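Galactose-binding like protein (Bacteroides thetaiotaomicron, PDB 7M1A) binds calcium through this galactose-binding-like domain, part of a longer SusE-like protein that probably recognises, and may help degrade, carbohydrates. Local coordinates at residues A[56-62]-A[152-158]; A[10-14]-A[99-104]. All coordinates share one frame; numbering follows the deposited sequence.

How the contacts relate
Contacts 1 and 2 lie side by side, their centres about 9 Å apart. Strand 9-11 pairs with 56-66, which pairs with 151-158, all in one antiparallel sheet; 12-14 runs on as loop, and the loop 99-104 packs on the face carrying M11 and Y153. Along the chain 10-14, 56-62, 99-104 and 152-158 alternate between the contacts. Two probable hydrogen bonds link them, T59 O to M11 N (3.1 Å) and R155 NH1 to G104 O (2.9 Å), and Y153 packs on M11 and P100. Contact 1 is largely buried, one end (D61, Y153) meeting the second subunit; contact 2 is farther out and partly exposed. Together they join sheet, loop and subunit interface.

Contact 1 of 2, residues A[56-62]-A[152-158]; sequences AVFTFDL and RYIRIKC
A56 O accepts the amide of C158 in an antiparallel strand pairing between 56-62 and 153-158, inside the larger sheet of this galactose-binding-like β-sandwich. V57 CG1 lies over one face of the R155 guanidinium, 3.7 Å from NE. F58 exchanges backbone bonds with I156 in both directions and brings its ring alongside that side chain, CZ 3.6 Å from I156 CB. T59, on the V57 face, uses OG1 to accept R155 NE in the guanidinium plane, at 3.0 Å; D16 binds both of these side chains as well, giving the buried arginine its salt bridge. F60 repeats the two-way pairing, with I154. With CG set between backbone N and carbonyl carbon (chi1 59°), its ring swings back over the partner strand, and I154 CB sits above one face, 3.9 Å from the centroid, a CH-pi contact. F58 and F60 also reach F170 and F175 of the opposing strand 169-176, filling the sandwich core. D61 meets the extended R152 in a salt bridge: OD1 offers its syn lone pair to R152 NE at 2.8 Å and 172°, one water spans OD2 and R152 NH2, and R9 of the second subunit adds another charge at OD2. Last, beside the bulge that R152 and Y153 make against C96, L62 N donates to R152 O at 2.8 Å, nearly in line with the carbonyl bond.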
ATOM      1  N   ALA A  56      -7.674  15.601  -2.646  1.00  7.94           N
ATOM      2  CA  ALA A  56      -7.125  14.305  -2.259  1.00  8.60           C
ATOM      3  C   ALA A  56      -5.860  14.093  -3.075  1.00  7.10           C
ATOM      4  O   ALA A  56      -5.778  14.412  -4.245  1.00  8.98           O
ATOM      5  CB  ALA A  56      -8.070  13.179  -2.576  1.00  9.53           C
ATOM      6  N   VAL A  57      -4.848  13.477  -2.430  1.00  7.96           N
ATOM      7  CA  VAL A  57      -3.565  13.193  -3.075  1.00  7.07           C
ATOM      8  C   VAL A  57      -3.186  11.738  -2.780  1.00  6.58           C
ATOM      9  O   VAL A  57      -3.217  11.349  -1.642  1.00  8.27           O
ATOM     10  CB  VAL A  57      -2.466  14.191  -2.620  1.00  9.18           C
ATOM     11  CG1 VAL A  57      -1.084  13.798  -3.129  1.00 11.97           C
ATOM     12  CG2 VAL A  57      -2.829  15.614  -2.925  1.00 11.76           C
ATOM     13  N   PHE A  58      -2.704  11.007  -3.802  1.00  6.77           N
ATOM     14  CA  PHE A  58      -2.090   9.717  -3.470  1.00  5.90           C
ATOM     15  C   PHE A  58      -0.944   9.497  -4.470  1.00  5.26           C
ATOM     16  O   PHE A  58      -0.789  10.216  -5.471  1.00  6.37           O
ATOM     17  CB  PHE A  58      -3.145   8.592  -3.477  1.00  7.10           C
ATOM     18  CG  PHE A  58      -3.761   8.314  -4.810  1.00  6.79           C
ATOM     19  CD1 PHE A  58      -3.156   7.508  -5.765  1.00  7.60           C
ATOM     20  CD2 PHE A  58      -4.947   8.981  -5.164  1.00  7.92           C
ATOM     21  CE1 PHE A  58      -3.707   7.300  -7.024  1.00  8.00           C
ATOM     22  CE2 PHE A  58      -5.505   8.795  -6.431  1.00  8.71           C
ATOM     23  CZ  PHE A  58      -4.877   7.999  -7.392  1.00  8.57           C
ATOM     24  N   THR A  59      -0.076   8.529  -4.104  1.00  5.97           N
ATOM     25  CA  THR A  59       1.245   8.422  -4.696  1.00  5.15           C
ATOM     26  C   THR A  59       1.503   6.952  -5.053  1.00  5.61           C
ATOM     27  O   THR A  59       1.198   6.038  -4.268  1.00  6.65           O
ATOM     28  CB  THR A  59       2.275   8.864  -3.663  1.00  6.07           C
ATOM     29  OG1 THR A  59       1.970  10.172  -3.143  1.00  6.32           O
ATOM     30  CG2 THR A  59       3.676   8.911  -4.229  1.00  7.73           C
ATOM     31  N   PHE A  60       2.243   6.706  -6.150  1.00  5.89           N
ATOM     32  CA  PHE A  60       2.637   5.340  -6.510  1.00  5.48           C
ATOM     33  C   PHE A  60       3.891   5.359  -7.369  1.00  5.51           C
ATOM     34  O   PHE A  60       4.356   6.409  -7.770  1.00  6.92           O
ATOM     35  CB  PHE A  60       1.496   4.546  -7.154  1.00  6.52           C
ATOM     36  CG  PHE A  60       0.921   5.126  -8.405  1.00  5.54           C
ATOM     37  CD1 PHE A  60      -0.029   6.140  -8.341  1.00  5.35           C
ATOM     38  CD2 PHE A  60       1.297   4.682  -9.685  1.00  6.51           C
ATOM     39  CE1 PHE A  60      -0.674   6.624  -9.502  1.00  6.31           C
ATOM     40  CE2 PHE A  60       0.689   5.211 -10.857  1.00  7.71           C
ATOM     41  CZ  PHE A  60      -0.288   6.155 -10.756  1.00  7.46           C
ATOM     42  N   ASP A  61       4.470   4.185  -7.582  1.00  7.40           N
ATOM     43  CA  ASP A  61       5.743   3.961  -8.246  1.00  6.36           C
ATOM     44  C   ASP A  61       5.403   3.146  -9.479  1.00  6.12           C
ATOM     45  O   ASP A  61       4.780   2.058  -9.377  1.00  7.28           O
ATOM     46  CB  ASP A  61       6.606   3.199  -7.252  1.00  6.86           C
ATOM     47  CG  ASP A  61       8.009   2.845  -7.652  1.00  7.13           C
ATOM     48  OD1 ASP A  61       8.388   2.975  -8.826  1.00  8.61           O
ATOM     49  OD2 ASP A  61       8.781   2.497  -6.713  1.00  9.18           O
ATOM     50  N   LEU A  62       5.882   3.569 -10.654  1.00  5.63           N
ATOM     51  CA  LEU A  62       5.698   2.824 -11.907  1.00  6.93           C
ATOM     52  C   LEU A  62       6.644   1.624 -11.988  1.00  7.23           C
ATOM     53  O   LEU A  62       6.425   0.745 -12.838  1.00  8.89           O
ATOM     54  CB  LEU A  62       5.926   3.719 -13.161  1.00  7.86           C
ATOM     55  CG  LEU A  62       5.015   4.961 -13.265  1.00  7.33           C
ATOM     56  CD1 LEU A  62       5.517   5.910 -14.331  1.00  8.92           C
ATOM     57  CD2 LEU A  62       3.569   4.526 -13.557  1.00  8.58           C
ATOM     58  N   ARG A 152       9.533   8.158 -12.763  1.00  8.14           N
ATOM     59  CA  ARG A 152       9.224   6.870 -12.230  1.00  8.97           C
ATOM     60  C   ARG A 152       8.115   6.886 -11.181  1.00  8.12           C
ATOM     61  O   ARG A 152       7.417   5.887 -11.071  1.00 10.54           O
ATOM     62  CB  ARG A 152      10.500   6.329 -11.556  1.00  9.98           C
ATOM     63  CG  ARG A 152      10.273   5.009 -10.819  1.00 10.77           C
ATOM     64  CD  ARG A 152      11.547   4.305 -10.407  1.00 13.06           C
ATOM     65  NE  ARG A 152      11.126   3.156  -9.594  1.00 15.65           N
ATOM     66  CZ  ARG A 152      11.995   2.287  -9.133  1.00 25.05           C
ATOM     67  NH1 ARG A 152      13.274   2.401  -9.475  1.00 36.10           N
ATOM     68  NH2 ARG A 152      11.609   1.274  -8.371  1.00 31.50           N
ATOM     69  N   TYR A 153       7.873   8.004 -10.534  1.00  7.51           N
ATOM     70  CA  TYR A 153       6.903   8.091  -9.442  1.00  7.38           C
ATOM     71  C   TYR A 153       5.799   9.034  -9.861  1.00  7.62           C
ATOM     72  O   TYR A 153       6.092   9.994 -10.586  1.00  7.53           O
ATOM     73  CB  TYR A 153       7.610   8.613  -8.184  1.00  7.40           C
ATOM     74  CG  TYR A 153       8.792   7.747  -7.866  1.00  8.11           C
ATOM     75  CD1 TYR A 153       8.675   6.472  -7.275  1.00 10.10           C
ATOM     76  CD2 TYR A 153      10.076   8.191  -8.191  1.00  8.47           C
ATOM     77  CE1 TYR A 153       9.819   5.733  -6.981  1.00 12.20           C
ATOM     78  CE2 TYR A 153      11.210   7.431  -7.958  1.00 10.90           C
ATOM     79  CZ  TYR A 153      11.078   6.175  -7.377  1.00 12.25           C
ATOM     80  OH  TYR A 153      12.211   5.417  -7.135  1.00 18.10           O
ATOM     81  N   ILE A 154       4.603   8.727  -9.419  1.00  5.53           N
ATOM     82  CA  ILE A 154       3.430   9.482  -9.867  1.00  6.34           C
ATOM     83  C   ILE A 154       2.606   9.917  -8.675  1.00  5.92           C
ATOM     84  O   ILE A 154       2.492   9.198  -7.681  1.00  5.97           O
ATOM     85  CB  ILE A 154       2.553   8.613 -10.779  1.00  5.74           C
ATOM     86  CG1 ILE A 154       3.320   8.226 -12.062  1.00  6.87           C
ATOM     87  CG2 ILE A 154       1.248   9.326 -11.178  1.00  7.71           C
ATOM     88  CD1 ILE A 154       3.611   9.333 -13.026  1.00  8.95           C
ATOM     89  N   ARG A 155       2.000  11.105  -8.765  1.00  6.59           N
ATOM     90  CA  ARG A 155       0.945  11.512  -7.852  1.00  6.04           C
ATOM     91  C   ARG A 155      -0.303  11.871  -8.664  1.00  5.87           C
ATOM     92  O   ARG A 155      -0.217  12.494  -9.752  1.00  9.30           O
ATOM     93  CB  ARG A 155       1.323  12.667  -6.932  1.00  7.90           C
ATOM     94  CG  ARG A 155       2.188  12.191  -5.802  1.00  9.73           C
ATOM     95  CD  ARG A 155       2.717  13.416  -5.050  1.00  9.59           C
ATOM     96  NE  ARG A 155       2.503  13.039  -3.621  1.00  8.43           N
ATOM     97  CZ  ARG A 155       2.705  13.898  -2.641  1.00  7.56           C
ATOM     98  NH1 ARG A 155       3.172  15.130  -2.889  1.00  9.33           N
ATOM     99  NH2 ARG A 155       2.406  13.598  -1.380  1.00  9.96           N
ATOM    100  N   ILE A 156      -1.463  11.543  -8.091  1.00  7.79           N
ATOM    101  CA  ILE A 156      -2.727  12.070  -8.629  1.00  7.85           C
ATOM    102  C   ILE A 156      -3.360  12.958  -7.561  1.00  7.92           C
ATOM    103  O   ILE A 156      -3.384  12.629  -6.376  1.00  8.47           O
ATOM    104  CB  ILE A 156      -3.634  10.935  -9.099  1.00 10.06           C
ATOM    105  CG1 ILE A 156      -3.005  10.346 -10.399  1.00 17.14           C
ATOM    106  CG2 ILE A 156      -5.069  11.407  -9.363  1.00 10.15           C
ATOM    107  CD1 ILE A 156      -3.704   9.125 -10.951  1.00 17.21           C
ATOM    108  N   LYS A 157      -3.732  14.195  -7.983  1.00  7.56           N
ATOM    109  CA  LYS A 157      -4.405  15.168  -7.120  1.00  6.65           C
ATOM    110  C   LYS A 157      -5.832  15.412  -7.650  1.00  7.32           C
ATOM    111  O   LYS A 157      -5.994  15.781  -8.807  1.00  8.60           O
ATOM    112  CB  LYS A 157      -3.564  16.445  -7.107  1.00  9.97           C
ATOM    113  CG  LYS A 157      -4.119  17.596  -6.256  1.00 11.53           C
ATOM    114  CD  LYS A 157      -3.323  18.955  -6.490  1.00 19.14           C
ATOM    115  CE  LYS A 157      -3.706  19.940  -5.411  1.00 22.70           C
ATOM    116  NZ  LYS A 157      -2.978  21.232  -5.502  1.00 31.92           N
ATOM    117  N   CYS A 158      -6.850  15.230  -6.781  1.00  7.77           N
ATOM    118  CA  CYS A 158      -8.239  15.451  -7.183  1.00  8.69           C
ATOM    119  C   CYS A 158      -8.660  16.858  -6.757  1.00  7.38           C
ATOM    120  O   CYS A 158      -8.928  17.096  -5.561  1.00 10.23           O
ATOM    121  CB  CYS A 158      -9.147  14.384  -6.569  1.00  7.62           C
ATOM    122  SG  CYS A 158     -10.766  14.571  -7.366  1.00  9.51           S
TER
HETATM  123  O   HOH W   1       9.645  -0.038  -6.740  1.00 26.13           O

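Contact 2 of 2, residues A[10-14]-A[99-104]; sequences EMYLQ and EPNPDG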
ATOM      1  N   GLU A  10       2.133   0.640  -4.755  1.00  6.34           N
ATOM      2  CA  GLU A  10       1.568   1.677  -3.897  1.00  5.71           C
ATOM      3  C   GLU A  10       2.697   2.327  -3.082  1.00  6.35           C
ATOM      4  O   GLU A  10       3.677   1.675  -2.734  1.00  7.19           O
ATOM      5  CB  GLU A  10       0.514   1.000  -3.014  1.00  7.30           C
ATOM      6  CG  GLU A  10      -0.211   1.880  -2.039  1.00  8.18           C
ATOM      7  CD  GLU A  10       0.350   2.020  -0.657  1.00  8.34           C
ATOM      8  OE1 GLU A  10       1.578   1.761  -0.522  1.00  8.72           O
ATOM      9  OE2 GLU A  10      -0.360   2.534   0.184  1.00  9.95           O
HETATM   10  N   MSE A  11       2.548   3.642  -2.846  1.00  6.04           N
HETATM   11  CA  MSE A  11       3.366   4.351  -1.874  1.00  6.11           C
HETATM   12  C   MSE A  11       2.442   5.062  -0.904  1.00  6.61           C
HETATM   13  O   MSE A  11       1.243   5.246  -1.191  1.00  8.12           O
HETATM   14  CB  MSE A  11       4.291   5.312  -2.577  1.00  6.09           C
HETATM   15  CG  MSE A  11       5.274   4.585  -3.467  1.00  7.40           C
HETATM   16 SE   MSE A  11       6.610   5.778  -4.246  0.73  5.55          SE
HETATM   17  CE  MSE A  11       7.630   6.092  -2.635  1.00  9.43           C
ATOM     18  N   TYR A  12       3.022   5.633   0.179  1.00  6.92           N
ATOM     19  CA  TYR A  12       2.161   6.330   1.130  1.00  6.86           C
ATOM     20  C   TYR A  12       3.063   7.360   1.787  1.00  7.43           C
ATOM     21  O   TYR A  12       3.958   6.998   2.575  1.00  6.95           O
ATOM     22  CB  TYR A  12       1.547   5.431   2.200  1.00  8.48           C
ATOM     23  CG  TYR A  12       0.536   6.231   2.998  1.00  8.56           C
ATOM     24  CD1 TYR A  12      -0.725   6.608   2.456  1.00  9.74           C
ATOM     25  CD2 TYR A  12       0.907   6.744   4.259  1.00 12.15           C
ATOM     26  CE1 TYR A  12      -1.592   7.422   3.181  1.00 11.34           C
ATOM     27  CE2 TYR A  12       0.026   7.544   4.981  1.00 14.83           C
ATOM     28  CZ  TYR A  12      -1.191   7.913   4.420  1.00 14.74           C
ATOM     29  OH  TYR A  12      -2.008   8.745   5.102  1.00 26.43           O
ATOM     30  N   LEU A  13       2.933   8.628   1.354  1.00  7.62           N
ATOM     31  CA  LEU A  13       3.728   9.729   1.874  1.00  8.83           C
ATOM     32  C   LEU A  13       2.918  10.510   2.882  1.00  9.54           C
ATOM     33  O   LEU A  13       1.722  10.404   2.902  1.00  8.27           O
ATOM     34  CB  LEU A  13       4.103  10.691   0.738  1.00  7.39           C
ATOM     35  CG  LEU A  13       4.708  10.087  -0.530  1.00  7.26           C
ATOM     36  CD1 LEU A  13       5.236  11.159  -1.477  1.00 11.27           C
ATOM     37  CD2 LEU A  13       5.861   9.114  -0.165  1.00 10.01           C
ATOM     38  N   GLN A  14       3.573  11.266   3.796  1.00  8.53           N
ATOM     39  CA  GLN A  14       2.769  11.914   4.858  1.00  8.74           C
ATOM     40  C   GLN A  14       1.745  12.821   4.215  1.00  8.52           C
ATOM     41  O   GLN A  14       2.062  13.556   3.250  1.00 11.67           O
ATOM     42  CB  GLN A  14       3.734  12.854   5.630  1.00 12.20           C
ATOM     43  CG  GLN A  14       3.225  13.407   6.974  1.00 15.75           C
ATOM     44  CD  GLN A  14       4.231  14.346   7.609  1.00 29.23           C
ATOM     45  OE1 GLN A  14       5.431  14.341   7.327  1.00 26.73           O
ATOM     46  NE2 GLN A  14       3.738  15.173   8.506  1.00 30.83           N
ATOM     47  N   GLU A  99      13.714   9.167  -5.678  1.00  8.13           N
ATOM     48  CA  GLU A  99      12.888   8.739  -4.582  1.00  6.84           C
ATOM     49  C   GLU A  99      12.066   9.872  -3.991  1.00  6.56           C
ATOM     50  O   GLU A  99      12.620  10.915  -3.523  1.00  7.74           O
ATOM     51  CB  GLU A  99      13.829   8.259  -3.468  1.00  9.64           C
ATOM     52  CG  GLU A  99      13.094   7.478  -2.401  1.00  9.47           C
ATOM     53  CD  GLU A  99      12.448   6.174  -2.919  1.00  9.29           C
ATOM     54  OE1 GLU A  99      13.184   5.353  -3.515  1.00 13.29           O
ATOM     55  OE2 GLU A  99      11.245   6.010  -2.731  1.00 11.08           O
ATOM     56  N   PRO A 100      10.739   9.729  -3.926  1.00  7.20           N
ATOM     57  CA  PRO A 100       9.912  10.730  -3.253  1.00  6.78           C
ATOM     58  C   PRO A 100      10.246  10.976  -1.787  1.00  7.59           C
ATOM     59  O   PRO A 100      10.457   9.978  -0.994  1.00  8.91           O
ATOM     60  CB  PRO A 100       8.461  10.231  -3.362  1.00  9.92           C
ATOM     61  CG  PRO A 100       8.571   9.400  -4.651  1.00  9.68           C
ATOM     62  CD  PRO A 100       9.924   8.678  -4.590  1.00  8.04           C
ATOM     63  N   ASN A 101      10.295  12.233  -1.362  1.00  7.87           N
ATOM     64  CA  ASN A 101      10.545  12.476   0.049  1.00  9.59           C
ATOM     65  C   ASN A 101       9.332  11.995   0.789  1.00  8.30           C
ATOM     66  O   ASN A 101       8.191  12.344   0.462  1.00  7.56           O
ATOM     67  CB  ASN A 101      10.745  13.971   0.298  1.00  9.49           C
ATOM     68  CG  ASN A 101      11.304  14.186   1.702  1.00  8.14           C
ATOM     69  OD1 ASN A 101      10.608  13.905   2.677  1.00 11.86           O
ATOM     70  ND2 ASN A 101      12.415  14.890   1.898  1.00 11.62           N
ATOM     71  N   PRO A 102       9.525  11.225   1.895  1.00  7.92           N
ATOM     72  CA  PRO A 102       8.369  10.794   2.684  1.00  9.16           C
ATOM     73  C   PRO A 102       7.562  11.794   3.443  1.00  8.30           C
ATOM     74  O   PRO A 102       6.441  11.483   3.900  1.00 12.08           O
ATOM     75  CB  PRO A 102       8.903   9.925   3.790  1.00 14.10           C
ATOM     76  CG  PRO A 102      10.291   9.687   3.472  1.00 17.65           C
ATOM     77  CD  PRO A 102      10.768  10.625   2.368  1.00 10.96           C
ATOM     78  N   ASP A 103       8.016  13.083   3.417  1.00  8.59           N
ATOM     79  CA  ASP A 103       7.255  14.153   4.036  1.00 11.31           C
ATOM     80  C   ASP A 103       6.129  14.606   3.118  1.00  8.21           C
ATOM     81  O   ASP A 103       5.275  15.331   3.584  1.00 12.30           O
ATOM     82  CB  ASP A 103       8.153  15.340   4.356  1.00 10.95           C
ATOM     83  CG  ASP A 103       8.774  16.117   3.200  1.00 13.23           C
ATOM     84  OD1 ASP A 103       8.377  15.952   2.077  1.00 12.55           O
ATOM     85  OD2 ASP A 103       9.714  16.905   3.502  1.00 15.03           O
ATOM     86  N   GLY A 104       6.034  14.020   1.904  1.00  8.85           N
ATOM     87  CA  GLY A 104       4.898  14.355   1.050  1.00 10.12           C
ATOM     88  C   GLY A 104       4.892  15.733   0.403  1.00  9.25           C
ATOM     89  O   GLY A 104       3.901  16.127  -0.274  1.00 10.62           O
TER
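L13 drives its side chain against the loop 99-104, and the close packing of this contact gathers round it. CD1 lies 3.7 Å from N101 O and 3.8 Å from P100 CB, while CB rests on G104 CA, also at 3.8 Å. The leucine and the proline ring cross at about a right angle. N101 to G104 form a type I β turn, closed by G104 N on N101 O, and Q14 N donates to P102 O at 2.9 Å, nearly straight at 172° but tilted from the carbonyl plane. G104, with positive phi, fits close under Q14 O, where a side chain would collide. Next to L13 the selenomethionine M11 bends at its last torsion (chi3 73°), which turns CE toward the loop: the methyl comes 4.0 Å from P100 CD and 3.6 Å from E99 OE2, a carboxylate whose salt bridge is with R9 of the second subunit. Cutting L13 back to an alanine removes the methyls that meet P100 and the N101 carbonyl, and would probably leave a gap there, with the loop held less firmly against the strand end. The outer side is looser. Q14 CB rests on P102 O and D103 O, at 3.5 and 3.6 Å, but the extended chain beyond it lies at the exposed rim, as does the P102 ring. The contact thus joins the end of strand 9-11 to the loop between strands 88-96 and 110-116, with M11 and P100 both resting on Y153 of strand 151-158, and L13 on T59 of strand 56-66.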